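Local coordinates for proximal thread matrix protein 1 (Mytilus galloprovincialis, PDB 4CN9) that probably binds collagen in the matrix of the mussel byssus through von Willebrand factor type A domains and carries zinc, including at a MIDAS motif, at residues M77-F80 with V81-L84; Y68-K71 with E72-Q75; L233-L236 with V237-A241; T112-L116 with N117-T121. One frame throughout, in Å; residues are numbered along the deposited sequence.

Interaction 1 (M77-F80 with V81-L84); sequences MKDF and VKEL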
loop_
_atom_site.group_PDB
_atom_site.type_symbol
_atom_site.label_atom_id
_atom_site.label_comp_id
_atom_site.label_asym_id
_atom_site.label_seq_id
_atom_site.Cartn_x
_atom_site.Cartn_y
_atom_site.Cartn_z
ATOM N N MET A 77 16.693 -18.879 4.715
ATOM C CA MET A 77 15.794 -18.266 3.738
ATOM C C MET A 77 14.912 -19.337 3.134
ATOM O O MET A 77 13.712 -19.156 2.997
ATOM C CB MET A 77 16.584 -17.553 2.635
ATOM C CG MET A 77 17.289 -16.312 3.100
ATOM S SD MET A 77 18.318 -15.552 1.812
ATOM C CE MET A 77 17.010 -14.941 0.715
ATOM N N LYS A 78 15.507 -20.474 2.791
ATOM C CA LYS A 78 14.758 -21.557 2.175
ATOM C C LYS A 78 13.679 -22.071 3.117
ATOM O O LYS A 78 12.543 -22.341 2.706
ATOM C CB LYS A 78 15.696 -22.702 1.794
ATOM C CG LYS A 78 16.551 -22.404 0.591
ATOM C CD LYS A 78 17.514 -23.519 0.303
ATOM C CE LYS A 78 18.239 -23.269 -1.009
ATOM N NZ LYS A 78 19.037 -24.432 -1.429
ATOM N N ASP A 79 14.047 -22.226 4.385
ATOM C CA ASP A 79 13.114 -22.721 5.395
ATOM C C ASP A 79 11.933 -21.776 5.564
ATOM O O ASP A 79 10.779 -22.206 5.674
ATOM C CB ASP A 79 13.844 -22.943 6.724
ATOM C CG ASP A 79 14.795 -24.134 6.671
ATOM O OD1 ASP A 79 14.713 -24.915 5.704
ATOM O OD2 ASP A 79 15.617 -24.296 7.595
ATOM N N PHE A 80 12.222 -20.482 5.561
ATOM C CA PHE A 80 11.172 -19.488 5.655
ATOM C C PHE A 80 10.184 -19.650 4.497
ATOM O O PHE A 80 8.975 -19.586 4.699
ATOM C CB PHE A 80 11.774 -18.078 5.681
ATOM C CG PHE A 80 10.751 -16.989 5.739
ATOM C CD1 PHE A 80 10.095 -16.704 6.923
ATOM C CD2 PHE A 80 10.428 -16.258 4.608
ATOM C CE1 PHE A 80 9.156 -15.701 6.985
ATOM C CE2 PHE A 80 9.479 -15.261 4.662
ATOM C CZ PHE A 80 8.843 -14.980 5.855
ATOM N N VAL A 81 10.697 -19.882 3.291
ATOM C CA VAL A 81 9.834 -19.983 2.116
ATOM C C VAL A 81 9.015 -21.272 2.172
ATOM O O VAL A 81 7.853 -21.297 1.791
ATOM C CB VAL A 81 10.651 -19.905 0.804
ATOM C CG1 VAL A 81 9.753 -20.087 -0.410
ATOM C CG2 VAL A 81 11.386 -18.568 0.733
ATOM N N LYS A 82 9.628 -22.340 2.673
ATOM C CA LYS A 82 8.906 -23.581 2.916
ATOM C C LYS A 82 7.735 -23.373 3.865
ATOM O O LYS A 82 6.662 -23.936 3.671
ATOM C CB LYS A 82 9.844 -24.630 3.501
ATOM C CG LYS A 82 10.833 -25.167 2.526
ATOM C CD LYS A 82 11.693 -26.253 3.169
ATOM C CE LYS A 82 12.810 -26.659 2.236
ATOM N NZ LYS A 82 13.812 -27.524 2.904
ATOM N N GLU A 83 7.946 -22.570 4.899
ATOM C CA GLU A 83 6.895 -22.292 5.860
ATOM C C GLU A 83 5.741 -21.508 5.222
ATOM O O GLU A 83 4.574 -21.738 5.539
ATOM C CB GLU A 83 7.484 -21.549 7.063
ATOM C CG GLU A 83 8.401 -22.457 7.884
ATOM C CD GLU A 83 9.309 -21.696 8.820
ATOM O OE1 GLU A 83 9.075 -20.495 9.038
ATOM O OE2 GLU A 83 10.266 -22.304 9.338
ATOM N N LEU A 84 6.072 -20.601 4.305
ATOM C CA LEU A 84 5.057 -19.896 3.516
ATOM C C LEU A 84 4.198 -20.870 2.730
ATOM O O LEU A 84 2.973 -20.787 2.753
ATOM C CB LEU A 84 5.722 -18.930 2.530
ATOM C CG LEU A 84 6.506 -17.788 3.177
ATOM C CD1 LEU A 84 7.269 -16.986 2.133
ATOM C CD2 LEU A 84 5.554 -16.895 3.967
#
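F80 and L84, one helical turn apart, make the apolar part of the contact. L84 lies over one face of the F80 ring, reaching it with CG and with CD1, which stands 3.8 Å from F80 CE2. With F80 CG anti to the backbone N (chi1 178°), the ring leaves the helix beside its carbonyl carbon, where L84 meets it. Further round the helix, E83 folds its extended side chain back: its CG comes to 3.3 Å from D79 O, and OE1 approaches the F80 ring obliquely. With an alanine here, the methylene and carboxylate lying against D79 O would be gone, and a gap would probably open beside that carbonyl and the flank of the F80 ring. D79 and K82 run alongside each other, pointing the same way, but D79 OD1 to K82 NZ is 3.9 Å, a long salt bridge. Each group has a closer partner: D79 OD1 accepts from Q75 NE2, and K82 NZ donates to Q130 OE1. Beneath the side chains, four successive i to i+4 backbone bonds set the spacing, the shortest being K82 N to K78 O at 2.9 Å. V81 adds CG2 at 3.3 Å from M77 O. The stretch belongs to helix 73-85, which packs on the central sheet of the von Willebrand factor type A domain: M77, F80 and V81 rest on M172 of strand 166-173, K78 and V81 meet I129 of helix 122-130, and E83 and L84 pack against helix 234-241.

Interaction 2 (Y68-K71 with E72-Q75); sequences YDNK and ENYQ
The D69 carboxylate and the N73 amide meet in nearly one plane, 13° apart, and the edge of the amide does the bonding. N73 ND2 donates to D69 OD2 at 2.8 Å with a nearly straight N-H (168°), reaching the lone pair that points away from the other carboxylate oxygen. CB of N70 lies over one face of the amide, off its centre, 3.5 Å from N73 ND2 and almost as close to N73 OD1. The N70 amide is itself turned well away from N73's plane and stands almost perpendicular to the E72 carboxylate, so neither pair stacks. Instead, N70 OD1 takes the backbone proton of E72 N at 2.8 Å. This Asx turn follows from N70 CG being anti to its own N (chi1 -171°), which swings the amide forward over the next residues. The backbone closes with it: N73 N donates to N70 O at 3.0 Å from above the carbonyl plane, completing a type I beta turn. Two waters extend the chain of bonds, one running from N70 O to Y74 N and the other from K71 O, 2.6 Å away, to Q75 N, in place of direct i to i+4 bonds. N73 ND2 also donates to I66 O, which probably fixes the amide's rotation. The arrangement is an N-terminal capping turn at the break between helix 64-69 and helix 73-85. Helix 64-69 carries the zinc ligand S65, and the D69 side chain lies about 9 Å from that zinc, near the MIDAS motif of von Willebrand factor type A domains.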
loop_
_atom_site.group_PDB
_atom_site.type_symbol
_atom_site.label_atom_id
_atom_site.label_comp_id
_atom_site.label_asym_id
_atom_site.label_seq_id
_atom_site.Cartn_x
_atom_site.Cartn_y
_atom_site.Cartn_z
ATOM N N TYR A 68 28.573 -14.424 2.315
ATOM C CA TYR A 68 29.665 -13.833 3.094
ATOM C C TYR A 68 29.261 -13.638 4.552
ATOM O O TYR A 68 30.062 -13.849 5.448
ATOM C CB TYR A 68 30.094 -12.468 2.537
ATOM C CG TYR A 68 30.731 -12.495 1.169
ATOM C CD1 TYR A 68 31.448 -13.602 0.728
ATOM C CD2 TYR A 68 30.614 -11.402 0.312
ATOM C CE1 TYR A 68 32.036 -13.621 -0.528
ATOM C CE2 TYR A 68 31.194 -11.414 -0.939
ATOM C CZ TYR A 68 31.903 -12.528 -1.358
ATOM O OH TYR A 68 32.478 -12.547 -2.616
ATOM N N ASP A 69 28.023 -13.213 4.785
ATOM C CA ASP A 69 27.578 -12.918 6.142
ATOM C C ASP A 69 27.548 -14.172 7.020
ATOM O O ASP A 69 27.992 -14.149 8.166
ATOM C CB ASP A 69 26.196 -12.268 6.126
ATOM C CG ASP A 69 25.650 -12.051 7.519
ATOM O OD1 ASP A 69 26.118 -11.102 8.177
ATOM O OD2 ASP A 69 24.764 -12.827 7.955
ATOM N N ASN A 70 27.020 -15.266 6.477
ATOM C CA ASN A 70 26.903 -16.509 7.222
ATOM C C ASN A 70 26.513 -17.655 6.297
ATOM O O ASN A 70 25.520 -17.567 5.566
ATOM C CB ASN A 70 25.870 -16.342 8.343
ATOM C CG ASN A 70 25.848 -17.516 9.299
ATOM O OD1 ASN A 70 25.833 -18.678 8.885
ATOM N ND2 ASN A 70 25.855 -17.218 10.590
ATOM N N LYS A 71 27.286 -18.735 6.330
ATOM C CA LYS A 71 27.065 -19.866 5.427
ATOM C C LYS A 71 25.706 -20.544 5.605
ATOM O O LYS A 71 25.281 -21.289 4.727
ATOM C CB LYS A 71 28.168 -20.919 5.592
ATOM C CG LYS A 71 29.554 -20.470 5.149
ATOM C CD LYS A 71 30.603 -21.524 5.494
ATOM C CE LYS A 71 32.020 -21.044 5.201
ATOM N NZ LYS A 71 33.043 -22.017 5.690
ATOM N N GLU A 72 25.037 -20.295 6.731
ATOM C CA GLU A 72 23.720 -20.884 7.000
ATOM C C GLU A 72 22.536 -19.993 6.584
ATOM O O GLU A 72 21.375 -20.422 6.652
ATOM C CB GLU A 72 23.584 -21.228 8.491
ATOM C CG GLU A 72 24.269 -22.531 8.888
ATOM C CD GLU A 72 23.955 -23.675 7.927
ATOM O OE1 GLU A 72 22.757 -24.004 7.755
ATOM O OE2 GLU A 72 24.907 -24.238 7.336
ATOM N N ASN A 73 22.819 -18.765 6.157
ATOM C CA ASN A 73 21.755 -17.846 5.755
ATOM C C ASN A 73 20.806 -18.391 4.678
ATOM O O ASN A 73 19.591 -18.296 4.840
ATOM C CB ASN A 73 22.333 -16.513 5.305
ATOM C CG ASN A 73 22.832 -15.683 6.463
ATOM O OD1 ASN A 73 22.422 -15.894 7.602
ATOM N ND2 ASN A 73 23.713 -14.728 6.182
ATOM N N TYR A 74 21.339 -18.951 3.590
ATOM C CA TYR A 74 20.473 -19.438 2.512
ATOM C C TYR A 74 19.530 -20.527 2.998
ATOM O O TYR A 74 18.377 -20.595 2.572
ATOM C CB TYR A 74 21.279 -19.957 1.318
ATOM C CG TYR A 74 21.811 -18.873 0.412
ATOM C CD1 TYR A 74 20.968 -17.876 -0.088
ATOM C CD2 TYR A 74 23.161 -18.840 0.050
ATOM C CE1 TYR A 74 21.460 -16.877 -0.923
ATOM C CE2 TYR A 74 23.658 -17.839 -0.779
ATOM C CZ TYR A 74 22.798 -16.861 -1.264
ATOM O OH TYR A 74 23.280 -15.868 -2.098
ATOM N N GLN A 75 20.019 -21.400 3.873
ATOM C CA GLN A 75 19.157 -22.453 4.407
ATOM C C GLN A 75 17.985 -21.857 5.191
ATOM O O GLN A 75 16.863 -22.358 5.113
ATOM C CB GLN A 75 19.940 -23.433 5.288
ATOM C CG GLN A 75 19.138 -24.672 5.636
ATOM C CD GLN A 75 18.519 -25.328 4.409
ATOM O OE1 GLN A 75 19.223 -25.745 3.493
ATOM N NE2 GLN A 75 17.196 -25.399 4.379
HETATM O O HOH W 1 24.428 -18.689 3.133
HETATM O O HOH W 2 22.886 -22.032 3.929
#

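Interaction 3 (L233-L236 with V237-A241); sequences LLKL and VIDLA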
loop_
_atom_site.group_PDB
_atom_site.type_symbol
_atom_site.label_atom_id
_atom_site.label_comp_id
_atom_site.label_asym_id
_atom_site.label_seq_id
_atom_site.Cartn_x
_atom_site.Cartn_y
_atom_site.Cartn_z
ATOM N N LEU A 233 8.606 -13.275 11.274
ATOM C CA LEU A 233 7.821 -12.462 10.357
ATOM C C LEU A 233 6.734 -13.280 9.679
ATOM O O LEU A 233 5.908 -12.728 8.957
ATOM C CB LEU A 233 8.716 -11.827 9.282
ATOM C CG LEU A 233 9.883 -10.942 9.733
ATOM C CD1 LEU A 233 10.622 -10.423 8.511
ATOM C CD2 LEU A 233 9.426 -9.781 10.608
ATOM N N LEU A 234 6.724 -14.593 9.898
ATOM C CA LEU A 234 5.818 -15.471 9.154
ATOM C C LEU A 234 4.358 -15.041 9.269
ATOM O O LEU A 234 3.649 -14.899 8.253
ATOM C CB LEU A 234 5.970 -16.934 9.604
ATOM C CG LEU A 234 5.181 -17.964 8.798
ATOM C CD1 LEU A 234 5.542 -17.915 7.315
ATOM C CD2 LEU A 234 5.418 -19.374 9.353
ATOM N N LYS A 235 3.901 -14.829 10.496
ATOM C CA LYS A 235 2.489 -14.504 10.711
ATOM C C LYS A 235 2.107 -13.207 10.004
ATOM O O LYS A 235 1.056 -13.124 9.363
ATOM C CB LYS A 235 2.160 -14.403 12.206
ATOM C CG LYS A 235 0.771 -13.839 12.467
ATOM C CD LYS A 235 0.356 -13.965 13.928
ATOM C CE LYS A 235 -1.106 -13.569 14.129
ATOM N NZ LYS A 235 -1.415 -12.201 13.617
ATOM N N LEU A 236 2.974 -12.209 10.124
ATOM C CA LEU A 236 2.778 -10.917 9.476
ATOM C C LEU A 236 2.701 -11.032 7.948
ATOM O O LEU A 236 1.888 -10.372 7.308
ATOM C CB LEU A 236 3.918 -9.973 9.860
ATOM C CG LEU A 236 3.953 -9.537 11.328
ATOM C CD1 LEU A 236 5.229 -8.767 11.650
ATOM C CD2 LEU A 236 2.740 -8.690 11.653
ATOM N N VAL A 237 3.552 -11.865 7.364
ATOM C CA VAL A 237 3.566 -12.025 5.925
ATOM C C VAL A 237 2.288 -12.689 5.456
ATOM O O VAL A 237 1.700 -12.275 4.468
ATOM C CB VAL A 237 4.801 -12.821 5.450
ATOM C CG1 VAL A 237 4.690 -13.170 3.979
ATOM C CG2 VAL A 237 6.070 -12.025 5.709
ATOM N N ILE A 238 1.848 -13.721 6.167
ATOM C CA ILE A 238 0.629 -14.410 5.804
ATOM C C ILE A 238 -0.580 -13.484 5.958
ATOM O O ILE A 238 -1.495 -13.524 5.146
ATOM C CB ILE A 238 0.413 -15.671 6.664
ATOM C CG1 ILE A 238 1.584 -16.644 6.484
ATOM C CG2 ILE A 238 -0.914 -16.323 6.317
ATOM C CD1 ILE A 238 1.910 -16.986 5.037
ATOM N N ASP A 239 -0.576 -12.662 7.006
ATOM C CA ASP A 239 -1.661 -11.709 7.236
ATOM C C ASP A 239 -1.788 -10.736 6.077
ATOM O O ASP A 239 -2.895 -10.436 5.639
ATOM C CB ASP A 239 -1.436 -10.920 8.530
ATOM C CG ASP A 239 -1.685 -11.756 9.776
ATOM O OD1 ASP A 239 -2.292 -12.839 9.655
ATOM O OD2 ASP A 239 -1.276 -11.324 10.871
ATOM N N LEU A 240 -0.650 -10.235 5.597
ATOM C CA LEU A 240 -0.642 -9.318 4.449
ATOM C C LEU A 240 -0.980 -10.031 3.144
ATOM O O LEU A 240 -1.669 -9.470 2.284
ATOM C CB LEU A 240 0.716 -8.628 4.325
ATOM C CG LEU A 240 1.140 -7.699 5.460
ATOM C CD1 LEU A 240 2.651 -7.487 5.451
ATOM C CD2 LEU A 240 0.418 -6.364 5.339
ATOM N N ALA A 241 -0.497 -11.262 2.981
ATOM C CA ALA A 241 -0.777 -12.026 1.765
ATOM C C ALA A 241 -2.253 -12.348 1.681
ATOM O O ALA A 241 -2.808 -12.464 0.588
ATOM C CB ALA A 241 0.026 -13.313 1.736
#
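I238 and V237 pack closely on the preceding turn. I238 CG1 lies 3.2 Å from L234 O, and V237 CG2 reaches L233 O at 3.3 Å, each branch standing anti to its own carbonyl carbon and so leaning back beside its own backbone N. L234 CD1 meets I238 CG1 more slackly at 4.2 Å, while L233 CB touches V237 CG2 at the limit of contact. The backbone beneath is regular: I238 N donates to L234 O at 3.0 Å, nearly along the C=O axis. This inner face places helix 234-241 in the usual helix-against-sheet layering of the Rossmann-like von Willebrand factor type A fold: L233, V237, L240 and A241 lie on strand 195-202, L233, L236, V237 and L240 on strand 221-224, and L234, V237 and I238 meet helix 73-85. The other face is polar and more open, K235 and D239 both being partly exposed. They pair across one turn, K235 NZ donating to D239 OD2 at 2.9 Å on the lone pair facing the other oxygen. The lysine runs obliquely across the aspartate and bends at its last torsion (chi4 -55°), which turns NZ to OD2. D239 CG also sits 3.1 Å from K235 O. An alanine in place of D239 would probably leave K235 NZ without its close carboxylate, the remaining ion pair to E48 OE2 being long and weak. E48 lies close to D239 OD1 too, a like-charge approach that the nearby K235 ammonium probably eases. L236 is exposed yet still touches L222, and L240 CG covers its carbonyl, 3.3 Å from L236 O.

Interaction 4 (T112-L116 with N117-T121); sequences TAFPL and NKFKT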
loop_
_atom_site.group_PDB
_atom_site.type_symbol
_atom_site.label_atom_id
_atom_site.label_comp_id
_atom_site.label_asym_id
_atom_site.label_seq_id
_atom_site.Cartn_x
_atom_site.Cartn_y
_atom_site.Cartn_z
ATOM N N THR A 112 14.739 -18.049 -12.973
ATOM C CA THR A 112 13.550 -18.708 -12.454
ATOM C C THR A 112 13.955 -20.046 -11.883
ATOM O O THR A 112 14.481 -20.881 -12.604
ATOM C CB THR A 112 12.480 -18.896 -13.541
ATOM O OG1 THR A 112 11.937 -17.615 -13.894
ATOM C CG2 THR A 112 11.353 -19.790 -13.046
ATOM N N ALA A 113 13.758 -20.243 -10.581
ATOM C CA ALA A 113 14.062 -21.544 -9.977
ATOM C C ALA A 113 13.039 -22.568 -10.447
ATOM O O ALA A 113 13.385 -23.669 -10.871
ATOM C CB ALA A 113 14.081 -21.459 -8.459
ATOM N N PHE A 114 11.769 -22.206 -10.360
ATOM C CA PHE A 114 10.707 -23.013 -10.948
ATOM C C PHE A 114 9.479 -22.131 -11.136
ATOM O O PHE A 114 9.252 -21.196 -10.360
ATOM C CB PHE A 114 10.397 -24.267 -10.113
ATOM C CG PHE A 114 10.061 -23.990 -8.663
ATOM C CD1 PHE A 114 8.758 -23.719 -8.272
ATOM C CD2 PHE A 114 11.053 -24.013 -7.694
ATOM C CE1 PHE A 114 8.454 -23.469 -6.940
ATOM C CE2 PHE A 114 10.759 -23.771 -6.379
ATOM C CZ PHE A 114 9.455 -23.494 -5.996
ATOM N N PRO A 115 8.714 -22.387 -12.203
ATOM C CA PRO A 115 7.485 -21.648 -12.499
ATOM C C PRO A 115 6.283 -22.123 -11.674
ATOM O O PRO A 115 6.332 -23.188 -11.060
ATOM C CB PRO A 115 7.248 -21.964 -13.978
ATOM C CG PRO A 115 7.832 -23.328 -14.157
ATOM C CD PRO A 115 9.032 -23.376 -13.255
ATOM N N LEU A 116 5.214 -21.327 -11.683
ATOM C CA LEU A 116 3.956 -21.677 -11.017
ATOM C C LEU A 116 3.438 -23.073 -11.388
ATOM O O LEU A 116 2.882 -23.773 -10.552
ATOM C CB LEU A 116 2.876 -20.640 -11.365
ATOM C CG LEU A 116 3.071 -19.238 -10.781
ATOM C CD1 LEU A 116 2.217 -18.247 -11.551
ATOM C CD2 LEU A 116 2.733 -19.192 -9.294
ATOM N N ASN A 117 3.595 -23.473 -12.648
ATOM C CA ASN A 117 2.976 -24.722 -13.085
ATOM C C ASN A 117 3.873 -25.949 -12.971
ATOM O O ASN A 117 3.481 -27.024 -13.403
ATOM C CB ASN A 117 2.409 -24.596 -14.510
ATOM C CG ASN A 117 3.471 -24.301 -15.559
ATOM O OD1 ASN A 117 4.676 -24.304 -15.283
ATOM N ND2 ASN A 117 3.019 -24.057 -16.792
ATOM N N LYS A 118 5.060 -25.804 -12.378
ATOM C CA LYS A 118 5.999 -26.932 -12.296
ATOM C C LYS A 118 5.551 -28.036 -11.335
ATOM O O LYS A 118 5.553 -29.209 -11.696
ATOM C CB LYS A 118 7.391 -26.461 -11.893
ATOM C CG LYS A 118 8.455 -27.570 -11.859
ATOM C CD LYS A 118 8.934 -27.918 -13.243
ATOM C CE LYS A 118 10.356 -28.471 -13.232
ATOM N NZ LYS A 118 10.879 -28.667 -14.624
ATOM N N PHE A 119 5.190 -27.663 -10.110
ATOM C CA PHE A 119 4.906 -28.651 -9.073
ATOM C C PHE A 119 3.447 -28.590 -8.653
ATOM O O PHE A 119 2.804 -27.547 -8.779
ATOM C CB PHE A 119 5.807 -28.436 -7.856
ATOM C CG PHE A 119 7.274 -28.555 -8.158
ATOM C CD1 PHE A 119 7.808 -29.748 -8.623
ATOM C CD2 PHE A 119 8.123 -27.484 -7.960
ATOM C CE1 PHE A 119 9.160 -29.863 -8.892
ATOM C CE2 PHE A 119 9.474 -27.591 -8.211
ATOM C CZ PHE A 119 9.999 -28.783 -8.679
ATOM N N LYS A 120 2.937 -29.711 -8.147
ATOM C CA LYS A 120 1.511 -29.866 -7.903
ATOM C C LYS A 120 1.168 -30.228 -6.453
ATOM O O LYS A 120 -0.006 -30.299 -6.098
ATOM C CB LYS A 120 0.957 -30.920 -8.861
ATOM C CG LYS A 120 1.127 -30.552 -10.337
ATOM C CD LYS A 120 -0.121 -29.860 -10.878
ATOM C CE LYS A 120 -0.039 -29.599 -12.380
ATOM N NZ LYS A 120 0.745 -28.377 -12.718
ATOM N N THR A 121 2.178 -30.459 -5.619
ATOM C CA THR A 121 1.952 -30.649 -4.188
ATOM C C THR A 121 2.905 -29.795 -3.353
ATOM O O THR A 121 3.984 -29.422 -3.816
ATOM C CB THR A 121 2.160 -32.115 -3.760
ATOM O OG1 THR A 121 3.549 -32.446 -3.844
ATOM C CG2 THR A 121 1.362 -33.057 -4.637
HETATM O O HOH W 3 5.465 -25.128 -8.916
HETATM O O HOH W 4 2.696 -24.569 -7.857
#
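A type I beta turn from P115 to K118 brings two phenylalanines together, F114 just before it and F119 just after. K118 N donates to P115 O at 3.2 Å, from well above the carbonyl plane but with a straight N-H (167°). F119 then comes over one face of F114, its edge turned to that face in a T-shaped stack with planes 66° apart and centroids 5.2 Å apart. F119 CE2 comes closest, 3.7 Å from F114 CG and offset toward the rim of the F114 ring, with CD2 beside it. For this, F114 CG stands between backbone N and carbonyl carbon (chi1 55°). Meanwhile K118 lays its CG over the centre of one face of the F119 ring, so the two residues pack locally before the lysine turns away. On the turn itself, N117 OD1 comes to 3.5 Å from P115 CG, while P115 CD sits beside K118 CB. Two waters lie among the peptide groups: one accepts from F119 N, 2.8 Å from that nitrogen, and lies close to P115 O, and another lies between L116 O and F119 O. K120 NZ reaches back to N117 O in a weak bond. F114 also meets I125 and I129 of helix 122-130, and A113 with F114 forms a classic beta bulge against V103. At the far end, T121 is the N-cap of the same helix, its OG1 bonded to D124 N. The connection, from beta bulge through type I turn to N-cap, leads from edge strand 110-112 into helix 122-130 of the von Willebrand factor type A fold.

Interactions 1 and 2 share helix 73-85, interaction 2 at its entry: the turn at 68-75 closes just before 77-84 opens, their centres are 14 Å apart, and K82 NZ comes to 4.3 Å from Q75 NE2. Interaction 3 docks on interaction 1, centres 12 Å apart, with L84 CD2 at 3.5 Å from L234 CD1. Interaction 4 does not touch interaction 1; their nearest atoms are about 7 Å apart. Two zinc sites frame this set: the side chains of M77 and D69 are each about 9 Å from the MIDAS zinc, and that of I238 is about 9 Å from the zinc bound by E49, D51 and H446, while interaction 4 lies away from both.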